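Local structure of DegV family protein (Streptococcus agalactiae, 3LUP) at residues T85-I96 with L113-T123; P126-C137 with V277-N285. The protein binds a long-chain fatty acid such as elaidic acid and may serve in lipid transport or fatty acid metabolism. All blocks are in the same frame, centred on the assembly; numbering follows the deposited sequence.

Contact 1. Residues T85-I96 with L113-T123. With ELA (Elaidic acid), chain B.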
loop_
_atom_site.group_PDB
_atom_site.type_symbol
_atom_site.label_atom_id
_atom_site.label_comp_id
_atom_site.label_asym_id
_atom_site.label_seq_id
_atom_site.Cartn_x
_atom_site.Cartn_y
_atom_site.Cartn_z
ATOM N N THR A 85 13.582 -21.379 6.130
ATOM C CA THR A 85 12.602 -22.389 6.563
ATOM C C THR A 85 11.156 -21.918 6.468
ATOM O O THR A 85 10.262 -22.717 6.205
ATOM C CB THR A 85 12.854 -22.848 8.004
ATOM O OG1 THR A 85 12.641 -21.748 8.898
ATOM C CG2 THR A 85 14.272 -23.368 8.151
ATOM N N HIS A 86 10.931 -20.631 6.705
ATOM C CA HIS A 86 9.598 -20.064 6.651
ATOM C C HIS A 86 9.583 -18.858 5.741
ATOM O O HIS A 86 10.617 -18.199 5.532
ATOM C CB HIS A 86 9.136 -19.629 8.030
ATOM C CG HIS A 86 9.026 -20.743 9.026
ATOM N ND1 HIS A 86 10.125 -21.321 9.621
ATOM C CD2 HIS A 86 7.945 -21.365 9.551
ATOM C CE1 HIS A 86 9.725 -22.259 10.460
ATOM N NE2 HIS A 86 8.407 -22.309 10.433
ATOM N N VAL A 87 8.394 -18.563 5.212
ATOM C CA VAL A 87 8.186 -17.411 4.342
ATOM C C VAL A 87 6.893 -16.670 4.709
ATOM O O VAL A 87 5.824 -17.288 4.830
ATOM C CB VAL A 87 8.136 -17.845 2.850
ATOM C CG1 VAL A 87 7.801 -16.662 1.943
ATOM C CG2 VAL A 87 9.451 -18.495 2.423
ATOM N N LEU A 88 7.000 -15.347 4.877
ATOM C CA LEU A 88 5.813 -14.481 4.985
ATOM C C LEU A 88 5.722 -13.497 3.817
ATOM O O LEU A 88 6.584 -12.626 3.643
ATOM C CB LEU A 88 5.796 -13.742 6.322
ATOM C CG LEU A 88 4.533 -12.965 6.703
ATOM C CD1 LEU A 88 3.310 -13.853 6.752
ATOM C CD2 LEU A 88 4.751 -12.306 8.048
ATOM N N GLY A 89 4.685 -13.670 2.999
ATOM C CA GLY A 89 4.463 -12.819 1.831
ATOM C C GLY A 89 3.392 -11.796 2.148
ATOM O O GLY A 89 2.232 -12.159 2.414
ATOM N N LEU A 90 3.798 -10.522 2.144
ATOM C CA LEU A 90 2.917 -9.378 2.447
ATOM C C LEU A 90 2.794 -8.425 1.244
ATOM O O LEU A 90 3.550 -7.454 1.095
ATOM C CB LEU A 90 3.411 -8.624 3.682
ATOM C CG LEU A 90 3.363 -9.352 5.024
ATOM C CD1 LEU A 90 3.992 -8.475 6.098
ATOM C CD2 LEU A 90 1.941 -9.727 5.401
ATOM N N PHE A 91 1.829 -8.737 0.385
ATOM C CA PHE A 91 1.665 -8.036 -0.871
ATOM C C PHE A 91 0.449 -7.115 -0.864
ATOM O O PHE A 91 -0.416 -7.195 0.027
ATOM C CB PHE A 91 1.543 -9.037 -2.019
ATOM C CG PHE A 91 2.635 -10.062 -2.044
ATOM C CD1 PHE A 91 3.918 -9.717 -2.471
ATOM C CD2 PHE A 91 2.381 -11.370 -1.636
ATOM C CE1 PHE A 91 4.937 -10.652 -2.477
ATOM C CE2 PHE A 91 3.378 -12.320 -1.650
ATOM C CZ PHE A 91 4.672 -11.965 -2.067
ATOM N N ILE A 92 0.415 -6.244 -1.873
ATOM C CA ILE A 92 -0.732 -5.410 -2.222
ATOM C C ILE A 92 -2.120 -6.078 -1.973
ATOM O O ILE A 92 -2.312 -7.279 -2.227
ATOM C CB ILE A 92 -0.558 -4.924 -3.694
ATOM C CG1 ILE A 92 -1.606 -3.890 -4.087
ATOM C CG2 ILE A 92 -0.567 -6.093 -4.675
ATOM C CD1 ILE A 92 -1.104 -2.891 -5.125
ATOM N N ALA A 93 -3.065 -5.289 -1.450
ATOM C CA ALA A 93 -4.457 -5.710 -1.193
ATOM C C ALA A 93 -5.117 -6.578 -2.266
ATOM O O ALA A 93 -5.126 -6.218 -3.440
ATOM C CB ALA A 93 -5.316 -4.469 -0.964
ATOM N N ALA A 94 -5.702 -7.699 -1.853
ATOM C CA ALA A 94 -6.563 -8.539 -2.722
ATOM C C ALA A 94 -7.659 -7.752 -3.459
ATOM O O ALA A 94 -8.023 -8.095 -4.579
ATOM C CB ALA A 94 -7.205 -9.666 -1.899
ATOM N N GLY A 95 -8.181 -6.700 -2.815
ATOM C CA GLY A 95 -9.271 -5.885 -3.357
ATOM C C GLY A 95 -8.877 -4.860 -4.413
ATOM O O GLY A 95 -9.736 -4.162 -4.958
ATOM N N ILE A 96 -7.583 -4.747 -4.700
ATOM C CA ILE A 96 -7.115 -3.787 -5.707
ATOM C C ILE A 96 -6.183 -4.425 -6.735
ATOM O O ILE A 96 -5.504 -3.722 -7.484
ATOM C CB ILE A 96 -6.428 -2.548 -5.064
ATOM C CG1 ILE A 96 -5.129 -2.938 -4.362
ATOM C CG2 ILE A 96 -7.386 -1.825 -4.103
ATOM C CD1 ILE A 96 -4.349 -1.765 -3.879
ATOM N N LEU A 113 8.777 -25.447 2.395
ATOM C CA LEU A 113 8.755 -24.227 3.211
ATOM C C LEU A 113 7.400 -24.067 3.871
ATOM O O LEU A 113 6.385 -24.514 3.334
ATOM C CB LEU A 113 8.996 -22.983 2.358
ATOM C CG LEU A 113 10.284 -22.798 1.565
ATOM C CD1 LEU A 113 9.958 -21.971 0.328
ATOM C CD2 LEU A 113 11.378 -22.145 2.415
ATOM N N THR A 114 7.388 -23.419 5.031
ATOM C CA THR A 114 6.150 -23.017 5.669
ATOM C C THR A 114 5.910 -21.579 5.252
ATOM O O THR A 114 6.734 -20.698 5.529
ATOM C CB THR A 114 6.227 -23.145 7.182
ATOM O OG1 THR A 114 6.443 -24.518 7.515
ATOM C CG2 THR A 114 4.929 -22.702 7.814
ATOM N N ILE A 115 4.781 -21.363 4.573
ATOM C CA ILE A 115 4.515 -20.128 3.835
ATOM C C ILE A 115 3.161 -19.554 4.198
ATOM O O ILE A 115 2.156 -20.264 4.183
ATOM C CB ILE A 115 4.530 -20.384 2.312
ATOM C CG1 ILE A 115 5.851 -21.020 1.891
ATOM C CG2 ILE A 115 4.300 -19.095 1.545
ATOM C CD1 ILE A 115 5.800 -21.686 0.527
ATOM N N ALA A 116 3.130 -18.264 4.512
ATOM C CA ALA A 116 1.858 -17.582 4.723
ATOM C C ALA A 116 1.789 -16.311 3.892
ATOM O O ALA A 116 2.684 -15.454 3.969
ATOM C CB ALA A 116 1.631 -17.290 6.193
ATOM N N PHE A 117 0.738 -16.220 3.074
ATOM C CA PHE A 117 0.452 -15.035 2.280
ATOM C C PHE A 117 -0.867 -14.399 2.737
ATOM O O PHE A 117 -1.841 -14.403 1.983
ATOM C CB PHE A 117 0.328 -15.375 0.789
ATOM C CG PHE A 117 1.609 -15.842 0.127
ATOM C CD1 PHE A 117 2.853 -15.343 0.505
ATOM C CD2 PHE A 117 1.554 -16.773 -0.917
ATOM C CE1 PHE A 117 4.019 -15.793 -0.121
ATOM C CE2 PHE A 117 2.712 -17.220 -1.553
ATOM C CZ PHE A 117 3.942 -16.732 -1.157
ATOM N N PRO A 118 -0.906 -13.832 3.964
ATOM C CA PRO A 118 -2.181 -13.215 4.411
ATOM C C PRO A 118 -2.535 -11.976 3.580
ATOM O O PRO A 118 -1.639 -11.261 3.085
ATOM C CB PRO A 118 -1.896 -12.824 5.862
ATOM C CG PRO A 118 -0.386 -12.597 5.894
ATOM C CD PRO A 118 0.213 -13.557 4.895
ATOM N N ASP A 119 -3.830 -11.738 3.401
ATOM C CA ASP A 119 -4.259 -10.586 2.632
ATOM C C ASP A 119 -4.027 -9.340 3.474
ATOM O O ASP A 119 -4.608 -9.178 4.553
ATOM C CB ASP A 119 -5.728 -10.725 2.219
ATOM C CG ASP A 119 -6.252 -9.506 1.449
ATOM O OD1 ASP A 119 -5.447 -8.687 0.931
ATOM O OD2 ASP A 119 -7.494 -9.382 1.360
ATOM N N THR A 120 -3.171 -8.458 2.978
ATOM C CA THR A 120 -2.800 -7.280 3.746
ATOM C C THR A 120 -3.897 -6.248 3.722
ATOM O O THR A 120 -3.973 -5.435 4.624
ATOM C CB THR A 120 -1.500 -6.638 3.256
ATOM O OG1 THR A 120 -1.692 -6.112 1.933
ATOM C CG2 THR A 120 -0.374 -7.662 3.260
ATOM N N LYS A 121 -4.738 -6.275 2.688
ATOM C CA LYS A 121 -5.867 -5.339 2.555
ATOM C C LYS A 121 -5.430 -3.878 2.505
ATOM O O LYS A 121 -6.233 -2.956 2.701
ATOM C CB LYS A 121 -6.885 -5.542 3.669
ATOM C CG LYS A 121 -7.516 -6.922 3.693
ATOM C CD LYS A 121 -8.564 -6.946 4.769
ATOM C CE LYS A 121 -9.152 -8.312 4.959
ATOM N NZ LYS A 121 -9.996 -8.263 6.186
ATOM N N ILE A 122 -4.150 -3.666 2.231
ATOM C CA ILE A 122 -3.607 -2.317 2.171
ATOM C C ILE A 122 -2.439 -2.236 1.183
ATOM O O ILE A 122 -2.218 -3.164 0.395
ATOM C CB ILE A 122 -3.279 -1.777 3.598
ATOM C CG1 ILE A 122 -3.284 -0.248 3.610
ATOM C CG2 ILE A 122 -2.041 -2.456 4.222
ATOM C CD1 ILE A 122 -4.714 0.339 3.450
ATOM N N THR A 123 -1.733 -1.118 1.193
ATOM C CA THR A 123 -0.565 -0.952 0.351
ATOM C C THR A 123 0.222 0.239 0.869
ATOM O O THR A 123 -0.053 0.718 1.956
ATOM C CB THR A 123 -0.953 -0.827 -1.163
ATOM O OG1 THR A 123 0.223 -0.918 -1.968
ATOM C CG2 THR A 123 -1.690 0.476 -1.465
HETATM C CA ELA B . -3.246 -5.300 -11.269
HETATM C C ELA B . -3.823 -5.558 -12.665
HETATM O O ELA B . -4.153 -4.628 -13.458
HETATM C C3 ELA B . -1.909 -4.563 -11.278
HETATM C C4 ELA B . -1.245 -4.609 -9.905
HETATM C C5 ELA B . -0.935 -3.206 -9.347
HETATM C C6 ELA B . -2.150 -2.604 -8.626
HETATM C C7 ELA B . -2.123 -1.106 -8.347
HETATM C C8 ELA B . -3.437 -0.674 -7.685
HETATM C C9 ELA B . -3.214 0.425 -6.655
HETATM C C10 ELA B . -4.339 1.194 -6.072
HETATM C C11 ELA B . -4.088 2.583 -5.520
HETATM C C12 ELA B . -4.683 2.782 -4.132
HETATM C C13 ELA B . -3.635 2.912 -3.039
HETATM C C14 ELA B . -4.079 3.802 -1.886
HETATM C C15 ELA B . -2.934 3.961 -0.875
HETATM C C16 ELA B . -3.367 4.562 0.464
HETATM C C17 ELA B . -3.142 3.578 1.607
HETATM C C18 ELA B . -2.676 4.264 2.885
HETATM O OXT ELA B . -3.996 -6.743 -13.034
HETATM O O HOH W 1 0.193 -10.839 1.166
HETATM O O HOH W 2 -2.508 -9.135 0.259
HETATM O O HOH W 3 -7.886 -6.869 0.281
#
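Val87 meets Ile115, CB against CG1, where strands 86-89 and 114-116 run parallel, their axes 4.6 Å apart and 11° from aligned. The register follows from alternating backbone bonds: Val87 N gives to Thr114 O, Val87 O takes Ala116 N at 2.9 Å, and Gly89 N gives to Ala116 O. The buried, well-filled part lies where the strands end, around Gly89, Phe91 and Phe117. The Phe117 ring turns its edge to the backbone of Gly89, its CD1 3.3 Å from Gly89 CA, where Gly89 has no side chain to stand in the way, and Ile115 CG2 sits over one face of the ring, toward the rim. Phe91 turns its edge toward the face of Phe117 in an offset edge-to-face pair, planes at 62°, CE2 of Phe91 reaching CD1 of Phe117. Past the strands the backbones separate, and a water bridges the gap by accepting from Phe91 N and lying within bonding distance of Gly89 O and Pro118 O.

The loops then meet through polar side chains. Thr120 OG1, set between its own backbone N and carbonyl carbon (chi1 66°), donates to Phe91 O. Asp119 CG, anti to the backbone N, carries the carboxylate across to the 93-94 turn, and its OD1 takes Ala94 N at 3.0 Å from one face of the carboxylate and Lys121 N from the other, the latter closing an Asx turn.

The opposite end is looser and more solvent-exposed. There His86 lies alongside Thr114, CD2 3.4 Å from Thr114 CB, while its ND1 shares a hydrogen bond with Thr85 OG1.

Beyond the polar loops, Thr123 CG2 approaches C13 of elaidic acid at 3.5 Å, and the CD1 atoms of Ile92 and Ile96 pack on the same chain. The chemistry thus runs from backbone pairing through a carboxylate gripped on both faces, which should steady these loops, to an apolar wall suited to a fatty-acid tail.

Contact 2. Residues P126-C137 with V277-N285. With ELA (Elaidic acid), chain B.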
loop_
_atom_site.group_PDB
_atom_site.type_symbol
_atom_site.label_atom_id
_atom_site.label_comp_id
_atom_site.label_asym_id
_atom_site.label_seq_id
_atom_site.Cartn_x
_atom_site.Cartn_y
_atom_site.Cartn_z
ATOM N N PRO A 126 1.479 1.422 5.343
ATOM C CA PRO A 126 1.038 0.354 6.240
ATOM C C PRO A 126 1.580 -1.017 5.848
ATOM O O PRO A 126 1.958 -1.799 6.725
ATOM C CB PRO A 126 -0.488 0.408 6.098
ATOM C CG PRO A 126 -0.765 1.838 5.938
ATOM C CD PRO A 126 0.346 2.312 5.006
ATOM N N GLN A 127 1.618 -1.291 4.544
ATOM C CA GLN A 127 2.178 -2.529 4.031
ATOM C C GLN A 127 3.636 -2.668 4.481
ATOM O O GLN A 127 4.032 -3.714 5.005
ATOM C CB GLN A 127 2.091 -2.558 2.505
ATOM C CG GLN A 127 1.898 -3.956 1.879
ATOM C CD GLN A 127 2.104 -3.949 0.370
ATOM O OE1 GLN A 127 1.724 -3.006 -0.322
ATOM N NE2 GLN A 127 2.716 -4.995 -0.143
ATOM N N GLY A 128 4.413 -1.598 4.313
ATOM C CA GLY A 128 5.838 -1.608 4.589
ATOM C C GLY A 128 6.065 -1.769 6.064
ATOM O O GLY A 128 6.962 -2.500 6.495
ATOM N N ASN A 129 5.236 -1.087 6.843
ATOM C CA ASN A 129 5.224 -1.248 8.296
ATOM C C ASN A 129 4.962 -2.687 8.735
ATOM O O ASN A 129 5.574 -3.146 9.678
ATOM C CB ASN A 129 4.185 -0.327 8.928
ATOM C CG ASN A 129 4.593 1.154 8.900
ATOM O OD1 ASN A 129 3.764 2.021 9.182
ATOM N ND2 ASN A 129 5.862 1.443 8.581
ATOM N N LEU A 130 4.073 -3.398 8.038
ATOM C CA LEU A 130 3.834 -4.812 8.334
ATOM C C LEU A 130 5.087 -5.655 8.176
ATOM O O LEU A 130 5.375 -6.515 9.000
ATOM C CB LEU A 130 2.710 -5.391 7.474
ATOM C CG LEU A 130 1.298 -4.947 7.862
ATOM C CD1 LEU A 130 0.298 -5.440 6.819
ATOM C CD2 LEU A 130 0.912 -5.396 9.267
ATOM N N VAL A 131 5.819 -5.404 7.102
ATOM C CA VAL A 131 7.073 -6.086 6.845
ATOM C C VAL A 131 8.021 -5.844 8.013
ATOM O O VAL A 131 8.461 -6.786 8.669
ATOM C CB VAL A 131 7.692 -5.599 5.511
ATOM C CG1 VAL A 131 9.094 -6.153 5.310
ATOM C CG2 VAL A 131 6.767 -5.953 4.329
ATOM N N ARG A 132 8.301 -4.572 8.281
ATOM C CA ARG A 132 9.087 -4.162 9.429
ATOM C C ARG A 132 8.619 -4.810 10.747
ATOM O O ARG A 132 9.440 -5.315 11.509
ATOM C CB ARG A 132 9.052 -2.639 9.521
ATOM C CG ARG A 132 10.053 -2.015 10.459
ATOM C CD ARG A 132 9.537 -1.930 11.881
ATOM N NE ARG A 132 8.194 -1.360 11.935
ATOM C CZ ARG A 132 7.927 -0.057 11.909
ATOM N NH1 ARG A 132 6.666 0.357 11.973
ATOM N NH2 ARG A 132 8.911 0.832 11.817
ATOM N N ASN A 133 7.318 -4.781 11.021
ATOM C CA ASN A 133 6.768 -5.386 12.238
ATOM C C ASN A 133 7.099 -6.864 12.342
ATOM O O ASN A 133 7.567 -7.332 13.384
ATOM C CB ASN A 133 5.249 -5.181 12.342
ATOM C CG ASN A 133 4.879 -3.741 12.585
ATOM O OD1 ASN A 133 5.750 -2.876 12.650
ATOM N ND2 ASN A 133 3.586 -3.463 12.703
ATOM N N ALA A 134 6.870 -7.590 11.254
ATOM C CA ALA A 134 7.112 -9.021 11.235
ATOM C C ALA A 134 8.583 -9.297 11.508
ATOM O O ALA A 134 8.927 -10.287 12.149
ATOM C CB ALA A 134 6.692 -9.617 9.907
ATOM N N LEU A 135 9.445 -8.402 11.036
ATOM C CA LEU A 135 10.882 -8.508 11.280
ATOM C C LEU A 135 11.268 -8.417 12.748
ATOM O O LEU A 135 12.015 -9.264 13.236
ATOM C CB LEU A 135 11.652 -7.469 10.468
ATOM C CG LEU A 135 12.386 -8.014 9.243
ATOM C CD1 LEU A 135 11.437 -8.547 8.201
ATOM C CD2 LEU A 135 13.250 -6.916 8.665
HETATM N N MSE A 136 10.759 -7.400 13.445
HETATM C CA MSE A 136 11.041 -7.238 14.872
HETATM C C MSE A 136 10.456 -8.406 15.696
HETATM O O MSE A 136 11.026 -8.789 16.717
HETATM C CB MSE A 136 10.515 -5.900 15.415
HETATM C CG MSE A 136 10.777 -4.643 14.584
HETATM SE SE MSE A 136 9.668 -3.140 15.302
HETATM C CE MSE A 136 10.617 -2.839 17.000
ATOM N N CYS A 137 9.316 -8.950 15.252
ATOM C CA CYS A 137 8.700 -10.137 15.864
ATOM C C CYS A 137 9.601 -11.367 15.757
ATOM O O CYS A 137 9.742 -12.138 16.712
ATOM C CB CYS A 137 7.378 -10.457 15.176
ATOM S SG CYS A 137 6.022 -9.373 15.588
ATOM N N VAL A 277 -3.893 12.891 -2.029
ATOM C CA VAL A 277 -3.382 12.872 -0.642
ATOM C C VAL A 277 -4.129 11.794 0.147
ATOM O O VAL A 277 -5.322 11.553 -0.078
ATOM C CB VAL A 277 -3.470 14.274 0.066
ATOM C CG1 VAL A 277 -4.863 14.541 0.584
ATOM C CG2 VAL A 277 -2.478 14.382 1.214
ATOM N N ALA A 278 -3.413 11.129 1.049
ATOM C CA ALA A 278 -3.956 9.999 1.802
ATOM C C ALA A 278 -3.312 9.942 3.164
ATOM O O ALA A 278 -2.291 10.583 3.401
ATOM C CB ALA A 278 -3.695 8.706 1.074
ATOM N N PHE A 279 -3.903 9.176 4.069
ATOM C CA PHE A 279 -3.147 8.741 5.228
ATOM C C PHE A 279 -3.269 7.228 5.384
ATOM O O PHE A 279 -4.211 6.612 4.874
ATOM C CB PHE A 279 -3.534 9.498 6.517
ATOM C CG PHE A 279 -4.879 9.120 7.081
ATOM C CD1 PHE A 279 -5.985 9.942 6.874
ATOM C CD2 PHE A 279 -5.034 7.972 7.830
ATOM C CE1 PHE A 279 -7.237 9.616 7.394
ATOM C CE2 PHE A 279 -6.272 7.629 8.356
ATOM C CZ PHE A 279 -7.385 8.455 8.137
ATOM N N GLY A 280 -2.300 6.639 6.079
ATOM C CA GLY A 280 -2.391 5.250 6.491
ATOM C C GLY A 280 -1.891 5.143 7.914
ATOM O O GLY A 280 -0.891 5.797 8.266
ATOM N N ILE A 281 -2.597 4.349 8.728
ATOM C CA ILE A 281 -2.166 4.045 10.091
ATOM C C ILE A 281 -1.875 2.550 10.265
ATOM O O ILE A 281 -2.493 1.697 9.611
ATOM C CB ILE A 281 -3.175 4.534 11.180
ATOM C CG1 ILE A 281 -4.427 3.643 11.220
ATOM C CG2 ILE A 281 -3.476 6.057 11.032
ATOM C CD1 ILE A 281 -5.433 3.998 12.296
ATOM N N THR A 282 -0.922 2.256 11.141
ATOM C CA THR A 282 -0.528 0.898 11.441
ATOM C C THR A 282 -0.291 0.821 12.933
ATOM O O THR A 282 0.358 1.708 13.487
ATOM C CB THR A 282 0.799 0.519 10.737
ATOM O OG1 THR A 282 0.687 0.793 9.345
ATOM C CG2 THR A 282 1.118 -0.946 10.916
ATOM N N PRO A 283 -0.801 -0.247 13.590
ATOM C CA PRO A 283 -0.523 -0.451 15.005
ATOM C C PRO A 283 0.978 -0.546 15.254
ATOM O O PRO A 283 1.704 -1.128 14.454
ATOM C CB PRO A 283 -1.161 -1.811 15.291
ATOM C CG PRO A 283 -2.142 -2.013 14.202
ATOM C CD PRO A 283 -1.597 -1.352 13.017
ATOM N N LYS A 284 1.442 0.033 16.351
ATOM C CA LYS A 284 2.807 -0.203 16.774
ATOM C C LYS A 284 3.004 -1.651 17.209
ATOM O O LYS A 284 2.147 -2.257 17.862
ATOM C CB LYS A 284 3.228 0.760 17.879
ATOM C CG LYS A 284 3.539 2.124 17.348
ATOM C CD LYS A 284 4.110 3.018 18.405
ATOM C CE LYS A 284 4.012 4.445 17.935
ATOM N NZ LYS A 284 4.716 5.359 18.848
ATOM N N ASN A 285 4.142 -2.188 16.797
ATOM C CA ASN A 285 4.604 -3.496 17.203
ATOM C C ASN A 285 4.879 -3.553 18.710
ATOM O O ASN A 285 4.083 -4.094 19.479
ATOM C CB ASN A 285 5.884 -3.828 16.433
ATOM C CG ASN A 285 6.030 -5.302 16.168
ATOM O OD1 ASN A 285 5.122 -5.930 15.633
ATOM N ND2 ASN A 285 7.173 -5.866 16.538
HETATM C CA ELA B . -3.246 -5.300 -11.269
HETATM C C ELA B . -3.823 -5.558 -12.665
HETATM O O ELA B . -4.153 -4.628 -13.458
HETATM C C3 ELA B . -1.909 -4.563 -11.278
HETATM C C4 ELA B . -1.245 -4.609 -9.905
HETATM C C5 ELA B . -0.935 -3.206 -9.347
HETATM C C6 ELA B . -2.150 -2.604 -8.626
HETATM C C7 ELA B . -2.123 -1.106 -8.347
HETATM C C8 ELA B . -3.437 -0.674 -7.685
HETATM C C9 ELA B . -3.214 0.425 -6.655
HETATM C C10 ELA B . -4.339 1.194 -6.072
HETATM C C11 ELA B . -4.088 2.583 -5.520
HETATM C C12 ELA B . -4.683 2.782 -4.132
HETATM C C13 ELA B . -3.635 2.912 -3.039
HETATM C C14 ELA B . -4.079 3.802 -1.886
HETATM C C15 ELA B . -2.934 3.961 -0.875
HETATM C C16 ELA B . -3.367 4.562 0.464
HETATM C C17 ELA B . -3.142 3.578 1.607
HETATM C C18 ELA B . -2.676 4.264 2.885
HETATM O OXT ELA B . -3.996 -6.743 -13.034
HETATM O O HOH W 4 3.588 -0.004 12.829
#
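Thr282 faces helix 126-137 from strand 277-283, a strand inside the mixed six-stranded sheet of this DegV fold; helix and strand run 8.2 Å apart and 20° from parallel. Its CB lies near Asn129 CB and OD1. From there the side chain forks. With CG2 anti to the backbone N and OG1 beside that N (chi1 -53°), the methyl rests 3.7 Å from Asn129 CB and faces Asn133 ND2, while the hydroxyl sits 3.2 Å from Pro126 CA and makes a weak hydrogen bond to Asn129 OD1.

Toward the pocket, Pro126 CG packs 3.8 Å from Gly280 CA. The ring can come this near because Gly280 has no side chain; a CB there would run into Pro126 CG. Gly280 CA and Phe279 O also approach C18, the tail end of elaidic acid.

Further along the helix, Asn133 and Asn285 run antiparallel alongside one another, their amide planes 27° apart. Asn133 OD1 accepts from Arg132 NE in the plane of both groups, which, with the Gln154 bond to ND2, should set the rotation of the amide. ND2 also has a weak link to Pro283 O. Gln154 donates to Asn285 OD1 as well, so one residue of helix 144-155 ties both amides. At the chain terminus, Asn285 OD1 lies 3.4 Å from Asn133 CB and 3.6 Å from Cys137 SG.

In the fold
Both contacts are largely buried, but each has a more exposed end: Thr114 in contact 1, selenomethionine 136 in contact 2. Contact 1 joins two neighbouring strands of the four-stranded parallel sheet, so main-chain hydrogen bonds dominate its first half. Contact 2 sets a helix against a strand of the other, six-stranded sheet, and its cross-links are weak and side-chain made; it buries 413 Å² against 885 Å². The chain leads from 113-123 directly into helix 124-138, and Gln127 NE2 returns to Leu90 O at 2.9 Å, a probable hydrogen bond. Both reach elaidic acid, contact 1 along the middle of its chain and contact 2 at its methyl end.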